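Side-chain contacts in putative trimethylamine methyltransferase (Rhizobium meliloti, PDB 4YYC), which probably transfers methyl groups, as a member of the trimethylamine methyltransferase family: residues A299-T304 with A311-G316; L61-A66 with A347-L352. One frame throughout, in Å; residues are numbered along the deposited sequence.

Interaction 1. Residues A299-T304 with A311-G316; sequences AGAAFT and APVLFG
The hydroxyl of Thr304 donates a short hydrogen bond back along its own helix, from OG1 to the carbonyl O of Ala301 at 2.6 Å. The donor lies in the carbonyl plane, with a C=O...OG1 angle of 150°. OG1 is brought to the carbonyl by a chi1 of 68°, which puts it between the backbone N and the carbonyl carbon of Thr304, folded back over the preceding turn. The bond holds the side chain in one rotation and gives the buried hydroxyl a polar partner. Roughly at right angles to this bond, OG1 also lies against carbon. Val313 CB lies 3.6 Å from Thr304 OG1, and Val313 CG1 lies almost as near. Thr304 CG2 makes a looser approach to Val313 CG2, 4.1 Å away.

Helix 286-307 and strand 313-322 are consecutive parts of a beta-alpha-beta unit that starts with strand 269-277. Its two strands are parallel neighbours in the sheet, as expected for the alpha/beta barrel of this family. The contact lies near the end of the helix and the start of the strand that follows it.

Val313 spans one turn of the helix with its two branches. CG2, anti to the backbone N, reaches Ala301 CB at 3.7 Å. CG1 turns instead to the Thr304 hydroxyl. With an alanine in place of Thr304 there is no hydroxyl for the Ala301 carbonyl, and a gap would probably open beside Val313 CB and CG1.

Farther back, Ala311 CB faces Thr304 O at 4.1 Å, a loose contact. Ala311 O is hydrogen-bonded by the side-chain NE2 of Gln305. Strand 269-277 also meets the pair, with Cys270 against Thr304 and Val272 against Val313. Leu110 and Leu352 pack on Ala301.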
ATOM      1  N   ALA A 299      -9.854 -25.721 -14.345  1.00 16.69           N
ATOM      2  CA  ALA A 299     -10.366 -26.243 -15.615  1.00 16.98           C
ATOM      3  C   ALA A 299      -9.574 -25.674 -16.797  1.00 16.73           C
ATOM      4  O   ALA A 299      -9.131 -26.430 -17.664  1.00 16.98           O
ATOM      5  CB  ALA A 299     -11.828 -25.924 -15.727  1.00 17.25           C
ATOM      6  N   GLY A 300      -9.405 -24.353 -16.825  1.00 16.08           N
ATOM      7  CA  GLY A 300      -8.757 -23.732 -17.963  1.00 15.98           C
ATOM      8  C   GLY A 300      -7.282 -24.079 -18.062  1.00 16.11           C
ATOM      9  O   GLY A 300      -6.771 -24.307 -19.155  1.00 16.40           O
ATOM     10  N   ALA A 301      -6.583 -24.048 -16.924  1.00 15.74           N
ATOM     11  CA  ALA A 301      -5.171 -24.412 -16.927  1.00 16.17           C
ATOM     12  C   ALA A 301      -4.978 -25.875 -17.258  1.00 16.70           C
ATOM     13  O   ALA A 301      -4.090 -26.228 -18.062  1.00 16.72           O
ATOM     14  CB  ALA A 301      -4.506 -24.050 -15.616  1.00 15.93           C
ATOM     15  N   ALA A 302      -5.812 -26.773 -16.697  1.00 16.83           N
ATOM     16  CA  ALA A 302      -5.666 -28.200 -17.037  1.00 17.79           C
ATOM     17  C   ALA A 302      -5.910 -28.443 -18.507  1.00 17.97           C
ATOM     18  O   ALA A 302      -5.235 -29.300 -19.098  1.00 18.59           O
ATOM     19  CB  ALA A 302      -6.624 -29.040 -16.208  1.00 17.96           C
ATOM     20  N   PHE A 303      -6.836 -27.684 -19.102  1.00 17.95           N
ATOM     21  CA  PHE A 303      -7.074 -27.767 -20.533  1.00 18.31           C
ATOM     22  C   PHE A 303      -5.801 -27.588 -21.353  1.00 18.17           C
ATOM     23  O   PHE A 303      -5.570 -28.312 -22.351  1.00 18.76           O
ATOM     24  CB  PHE A 303      -8.121 -26.742 -20.955  1.00 18.47           C
ATOM     25  CG  PHE A 303      -8.475 -26.834 -22.427  1.00 19.20           C
ATOM     26  CD1 PHE A 303      -9.118 -27.942 -22.936  1.00 20.79           C
ATOM     27  CD2 PHE A 303      -8.070 -25.850 -23.283  1.00 19.73           C
ATOM     28  CE1 PHE A 303      -9.402 -28.021 -24.317  1.00 21.11           C
ATOM     29  CE2 PHE A 303      -8.358 -25.893 -24.648  1.00 20.28           C
ATOM     30  CZ  PHE A 303      -9.021 -26.970 -25.157  1.00 20.96           C
ATOM     31  N   THR A 304      -4.942 -26.673 -20.955  1.00 17.48           N
ATOM     32  CA  THR A 304      -3.694 -26.459 -21.719  1.00 17.56           C
ATOM     33  C   THR A 304      -2.836 -27.745 -21.785  1.00 18.25           C
ATOM     34  O   THR A 304      -2.187 -28.007 -22.795  1.00 18.68           O
ATOM     35  CB  THR A 304      -2.845 -25.291 -21.179  1.00 17.22           C
ATOM     36  OG1 THR A 304      -2.322 -25.643 -19.885  1.00 17.30           O
ATOM     37  CG2 THR A 304      -3.649 -23.971 -21.164  1.00 16.92           C
ATOM     38  N   ALA A 311       2.931 -27.597 -21.496  1.00 21.15           N
ATOM     39  CA  ALA A 311       2.733 -26.235 -21.992  1.00 20.33           C
ATOM     40  C   ALA A 311       2.738 -25.258 -20.808  1.00 19.71           C
ATOM     41  O   ALA A 311       2.121 -25.557 -19.797  1.00 19.33           O
ATOM     42  CB  ALA A 311       1.424 -26.105 -22.728  1.00 20.55           C
ATOM     43  N   PRO A 312       3.431 -24.112 -20.949  1.00 19.00           N
ATOM     44  CA  PRO A 312       3.472 -23.220 -19.785  1.00 18.24           C
ATOM     45  C   PRO A 312       2.139 -22.504 -19.537  1.00 17.21           C
ATOM     46  O   PRO A 312       1.442 -22.045 -20.469  1.00 17.21           O
ATOM     47  CB  PRO A 312       4.600 -22.226 -20.094  1.00 18.56           C
ATOM     48  CG  PRO A 312       4.842 -22.349 -21.529  1.00 19.50           C
ATOM     49  CD  PRO A 312       4.333 -23.659 -22.016  1.00 19.65           C
ATOM     50  N   VAL A 313       1.732 -22.448 -18.267  1.00 16.69           N
ATOM     51  CA  VAL A 313       0.425 -21.898 -17.957  1.00 16.10           C
ATOM     52  C   VAL A 313       0.457 -21.206 -16.581  1.00 15.80           C
ATOM     53  O   VAL A 313       1.063 -21.713 -15.636  1.00 16.00           O
ATOM     54  CB  VAL A 313      -0.702 -22.973 -18.031  1.00 16.54           C
ATOM     55  CG1 VAL A 313      -0.488 -24.132 -17.102  1.00 17.29           C
ATOM     56  CG2 VAL A 313      -2.090 -22.353 -17.780  1.00 16.67           C
ATOM     57  N   LEU A 314      -0.193 -20.048 -16.487  1.00 15.01           N
ATOM     58  CA  LEU A 314      -0.266 -19.291 -15.255  1.00 14.99           C
ATOM     59  C   LEU A 314      -1.676 -19.310 -14.666  1.00 14.91           C
ATOM     60  O   LEU A 314      -2.669 -19.315 -15.412  1.00 14.65           O
ATOM     61  CB  LEU A 314       0.131 -17.813 -15.466  1.00 15.14           C
ATOM     62  CG  LEU A 314       1.586 -17.528 -15.799  1.00 15.76           C
ATOM     63  CD1 LEU A 314       1.924 -17.864 -17.229  1.00 16.42           C
ATOM     64  CD2 LEU A 314       1.912 -16.088 -15.443  1.00 15.44           C
ATOM     65  N   PHE A 315      -1.747 -19.264 -13.334  1.00 14.71           N
ATOM     66  CA  PHE A 315      -2.958 -18.995 -12.586  1.00 14.76           C
ATOM     67  C   PHE A 315      -3.108 -17.463 -12.562  1.00 14.68           C
ATOM     68  O   PHE A 315      -2.336 -16.769 -11.875  1.00 13.90           O
ATOM     69  CB  PHE A 315      -2.737 -19.567 -11.164  1.00 15.26           C
ATOM     70  CG  PHE A 315      -3.906 -19.509 -10.206  1.00 15.54           C
ATOM     71  CD1 PHE A 315      -4.618 -18.364  -9.976  1.00 15.67           C
ATOM     72  CD2 PHE A 315      -4.223 -20.611  -9.448  1.00 16.22           C
ATOM     73  CE1 PHE A 315      -5.632 -18.334  -9.061  1.00 16.04           C
ATOM     74  CE2 PHE A 315      -5.209 -20.591  -8.487  1.00 16.68           C
ATOM     75  CZ  PHE A 315      -5.934 -19.451  -8.303  1.00 16.59           C
ATOM     76  N   GLY A 316      -4.096 -16.961 -13.289  1.00 14.90           N
ATOM     77  CA  GLY A 316      -4.380 -15.518 -13.350  1.00 15.22           C
ATOM     78  C   GLY A 316      -5.607 -15.190 -12.563  1.00 15.96           C
ATOM     79  O   GLY A 316      -6.395 -16.072 -12.219  1.00 17.06           O
TER

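Interaction 2. Residues L61-A66 with A347-L352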
ATOM      1  N   LEU A  61     -10.367 -25.593   2.924  1.00 25.84           N
ATOM      2  CA  LEU A  61     -11.787 -25.367   2.742  1.00 25.98           C
ATOM      3  C   LEU A  61     -12.107 -24.875   1.337  1.00 24.96           C
ATOM      4  O   LEU A  61     -13.007 -25.389   0.682  1.00 24.53           O
ATOM      5  CB  LEU A  61     -12.257 -24.373   3.792  1.00 27.38           C
ATOM      6  CG  LEU A  61     -13.703 -23.907   3.720  1.00 28.67           C
ATOM      7  CD1 LEU A  61     -14.637 -25.080   3.882  1.00 29.80           C
ATOM      8  CD2 LEU A  61     -13.927 -22.903   4.863  1.00 29.37           C
ATOM      9  N   ILE A  62     -11.358 -23.867   0.903  1.00 23.28           N
ATOM     10  CA  ILE A  62     -11.536 -23.321  -0.445  1.00 22.82           C
ATOM     11  C   ILE A  62     -11.222 -24.387  -1.494  1.00 22.19           C
ATOM     12  O   ILE A  62     -11.960 -24.536  -2.458  1.00 22.58           O
ATOM     13  CB  ILE A  62     -10.692 -22.062  -0.683  1.00 22.24           C
ATOM     14  CG1 ILE A  62     -11.053 -20.950   0.322  1.00 23.23           C
ATOM     15  CG2 ILE A  62     -10.883 -21.553  -2.106  1.00 21.41           C
ATOM     16  CD1 ILE A  62     -12.504 -20.536   0.307  1.00 23.81           C
ATOM     17  N   GLU A  63     -10.148 -25.139  -1.309  1.00 22.41           N
ATOM     18  CA  GLU A  63      -9.761 -26.194  -2.259  1.00 22.56           C
ATOM     19  C   GLU A  63     -10.850 -27.282  -2.351  1.00 23.54           C
ATOM     20  O   GLU A  63     -11.242 -27.699  -3.432  1.00 22.89           O
ATOM     21  CB  GLU A  63      -8.384 -26.771  -1.880  1.00 23.22           C
ATOM     22  CG  GLU A  63      -7.252 -25.779  -2.123  1.00 23.26           C
ATOM     23  CD  GLU A  63      -5.919 -26.152  -1.510  1.00 24.45           C
ATOM     24  OE1 GLU A  63      -5.889 -26.896  -0.508  1.00 25.97           O
ATOM     25  OE2 GLU A  63      -4.891 -25.616  -1.960  1.00 24.53           O
ATOM     26  N   ARG A  64     -11.380 -27.691  -1.209  1.00 24.50           N
ATOM     27  CA  ARG A  64     -12.426 -28.683  -1.181  1.00 26.12           C
ATOM     28  C   ARG A  64     -13.693 -28.173  -1.877  1.00 24.83           C
ATOM     29  O   ARG A  64     -14.309 -28.878  -2.697  1.00 24.95           O
ATOM     30  CB  ARG A  64     -12.749 -29.010   0.284  1.00 28.46           C
ATOM     31  CG  ARG A  64     -13.578 -30.215   0.537  1.00 31.77           C
ATOM     32  CD  ARG A  64     -13.426 -30.673   1.986  1.00 33.89           C
ATOM     33  NE  ARG A  64     -13.617 -29.617   2.968  1.00 35.67           N
ATOM     34  CZ  ARG A  64     -12.717 -29.166   3.850  1.00 36.44           C
ATOM     35  NH1 ARG A  64     -11.490 -29.663   3.950  1.00 37.60           N
ATOM     36  NH2 ARG A  64     -13.070 -28.202   4.678  1.00 37.44           N
ATOM     37  N   ASN A  65     -14.070 -26.936  -1.574  1.00 24.17           N
ATOM     38  CA  ASN A  65     -15.244 -26.335  -2.177  1.00 23.66           C
ATOM     39  C   ASN A  65     -15.100 -26.147  -3.692  1.00 22.70           C
ATOM     40  O   ASN A  65     -16.073 -26.318  -4.435  1.00 22.62           O
ATOM     41  CB  ASN A  65     -15.593 -24.994  -1.484  1.00 23.97           C
ATOM     42  CG  ASN A  65     -16.189 -25.193  -0.102  1.00 25.10           C
ATOM     43  OD1 ASN A  65     -16.364 -26.320   0.368  1.00 26.52           O
ATOM     44  ND2 ASN A  65     -16.516 -24.067   0.576  1.00 25.26           N
ATOM     45  N   ALA A  66     -13.901 -25.815  -4.163  1.00 21.70           N
ATOM     46  CA  ALA A  66     -13.703 -25.739  -5.605  1.00 21.09           C
ATOM     47  C   ALA A  66     -13.858 -27.069  -6.299  1.00 21.89           C
ATOM     48  O   ALA A  66     -14.404 -27.140  -7.373  1.00 21.30           O
ATOM     49  CB  ALA A  66     -12.368 -25.102  -5.932  1.00 20.42           C
ATOM     50  N   ALA A 347      -2.527 -20.463  -5.663  1.00 16.61           N
ATOM     51  CA  ALA A 347      -1.658 -20.678  -6.833  1.00 16.69           C
ATOM     52  C   ALA A 347      -0.342 -21.357  -6.490  1.00 17.05           C
ATOM     53  O   ALA A 347       0.114 -22.299  -7.193  1.00 16.99           O
ATOM     54  CB  ALA A 347      -1.415 -19.345  -7.535  1.00 16.21           C
ATOM     55  N   ARG A 348       0.260 -20.959  -5.380  1.00 17.19           N
ATOM     56  CA  ARG A 348       1.539 -21.584  -4.957  1.00 18.11           C
ATOM     57  C   ARG A 348       1.292 -23.040  -4.632  1.00 18.89           C
ATOM     58  O   ARG A 348       2.104 -23.909  -4.968  1.00 19.82           O
ATOM     59  CB  ARG A 348       2.167 -20.844  -3.777  1.00 18.49           C
ATOM     60  CG  ARG A 348       2.840 -19.511  -4.155  1.00 18.41           C
ATOM     61  CD  ARG A 348       3.573 -18.903  -2.971  1.00 18.72           C
ATOM     62  NE  ARG A 348       2.694 -18.336  -1.949  1.00 19.02           N
ATOM     63  CZ  ARG A 348       2.148 -17.125  -1.983  1.00 18.71           C
ATOM     64  NH1 ARG A 348       2.361 -16.293  -2.985  1.00 17.98           N
ATOM     65  NH2 ARG A 348       1.363 -16.747  -0.975  1.00 19.83           N
ATOM     66  N   ARG A 349       0.159 -23.335  -3.997  1.00 19.25           N
ATOM     67  CA  ARG A 349      -0.169 -24.711  -3.633  1.00 20.38           C
ATOM     68  C   ARG A 349      -0.525 -25.554  -4.842  1.00 20.55           C
ATOM     69  O   ARG A 349      -0.163 -26.757  -4.883  1.00 21.75           O
ATOM     70  CB  ARG A 349      -1.298 -24.756  -2.609  1.00 20.87           C
ATOM     71  CG  ARG A 349      -0.914 -24.192  -1.247  1.00 21.47           C
ATOM     72  CD  ARG A 349      -2.128 -23.788  -0.474  1.00 21.64           C
ATOM     73  NE  ARG A 349      -2.986 -24.887  -0.060  1.00 22.58           N
ATOM     74  CZ  ARG A 349      -2.842 -25.551   1.095  1.00 23.90           C
ATOM     75  NH1 ARG A 349      -1.868 -25.244   1.965  1.00 24.23           N
ATOM     76  NH2 ARG A 349      -3.700 -26.497   1.395  1.00 24.31           N
ATOM     77  N   LEU A 350      -1.115 -24.945  -5.857  1.00 19.71           N
ATOM     78  CA  LEU A 350      -1.387 -25.613  -7.125  1.00 20.13           C
ATOM     79  C   LEU A 350      -0.112 -25.845  -7.940  1.00 20.20           C
ATOM     80  O   LEU A 350      -0.026 -26.837  -8.672  1.00 22.68           O
ATOM     81  CB  LEU A 350      -2.445 -24.851  -7.910  1.00 19.89           C
ATOM     82  CG  LEU A 350      -2.899 -25.486  -9.217  1.00 20.21           C
ATOM     83  CD1 LEU A 350      -3.367 -26.922  -9.080  1.00 20.86           C
ATOM     84  CD2 LEU A 350      -4.012 -24.634  -9.780  1.00 20.22           C
ATOM     85  N   GLY A 351       0.902 -25.021  -7.774  1.00 19.24           N
ATOM     86  CA  GLY A 351       2.158 -25.101  -8.481  1.00 19.26           C
ATOM     87  C   GLY A 351       2.257 -24.340  -9.788  1.00 18.58           C
ATOM     88  O   GLY A 351       3.007 -24.748 -10.661  1.00 19.51           O
ATOM     89  N   LEU A 352       1.454 -23.287  -9.952  1.00 17.94           N
ATOM     90  CA  LEU A 352       1.502 -22.465 -11.153  1.00 17.80           C
ATOM     91  C   LEU A 352       1.958 -21.063 -10.827  1.00 17.14           C
ATOM     92  O   LEU A 352       1.568 -20.496  -9.789  1.00 17.13           O
ATOM     93  CB  LEU A 352       0.116 -22.359 -11.816  1.00 17.71           C
ATOM     94  CG  LEU A 352      -0.539 -23.689 -12.224  1.00 18.07           C
ATOM     95  CD1 LEU A 352      -1.894 -23.416 -12.853  1.00 18.08           C
ATOM     96  CD2 LEU A 352       0.358 -24.505 -13.106  1.00 18.46           C
TER
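Glu63 and Arg349 meet in a two-bond salt bridge between helix 56-73 and the last turn of helix 334-350, which ends in a Schellman motif. The guanidinium grips side-on, with one nitrogen for each carboxylate oxygen. Arg349 NE donates to Glu63 OE2 at 2.8 Å. Arg349 NH2 donates to Glu63 OE1 at 2.9 Å. Both bonds are nearly straight, with N-H...O angles of 172° and 173°. The two oxygens lie close to the guanidinium plane and are met on their syn sides, by donors tilted somewhat out of the carboxylate plane. The carboxylate is not quite coplanar with its partner, for the two planes are turned 31° apart. The pair of hydrogen bonds limits rotation of both groups.

The side chains cross at about a right angle. Glu63 runs out extended beyond CG toward the other helix. Arg349 bends at its third torsion, which turns its NE edge to the carboxylate. Its aliphatic part comes near as well, with CD 3.6 Å from Glu63 OE2. The nearest CA atoms, of Glu63 and Leu350, are 9.7 Å apart, and the two long side chains bridge the helices.

A second carboxylate shares the arginine: Glu56 forms a salt bridge with Arg349 NH1. The arginine would probably help keep both carboxylates charged. Leu59 and Gln60, also of helix 56-73, pack against Arg349. On another side of that helix, Asn65 ND2 hydrogen-bonds Gln431 OE1 of the second subunit.

Beyond Arg349 the backbone turns at Gly351, the C-prime residue, whose positive phi would jam a CB against the preceding carbonyl O. Ala347 O closes the turn, taking Gly351 N at 2.9 Å and Leu352 N at 3.2 Å from opposite faces of its carbonyl plane.

The centres of the two contacts are 14 Å apart, on the same side of the chain's centre. Along the sequence, interaction 1 is nested inside the long loop closed by interaction 2. Helix 56-73 comes first, then helix 286-307, strand 313-322 and helix 334-350. The last three come in this order in the barrel-like part of the fold, with short strand 329-330 before the last helix. Segment 347-352 joins the two contacts. Ala347 CB packs on Phe315 CD2 at 3.6 Å, and Leu352 CD1 on Ala301 CB at 3.9 Å. Interaction 1 is a buried contact between a strand and the helix before it, while interaction 2 ties helix 56-73 to helix 334-350 at the surface.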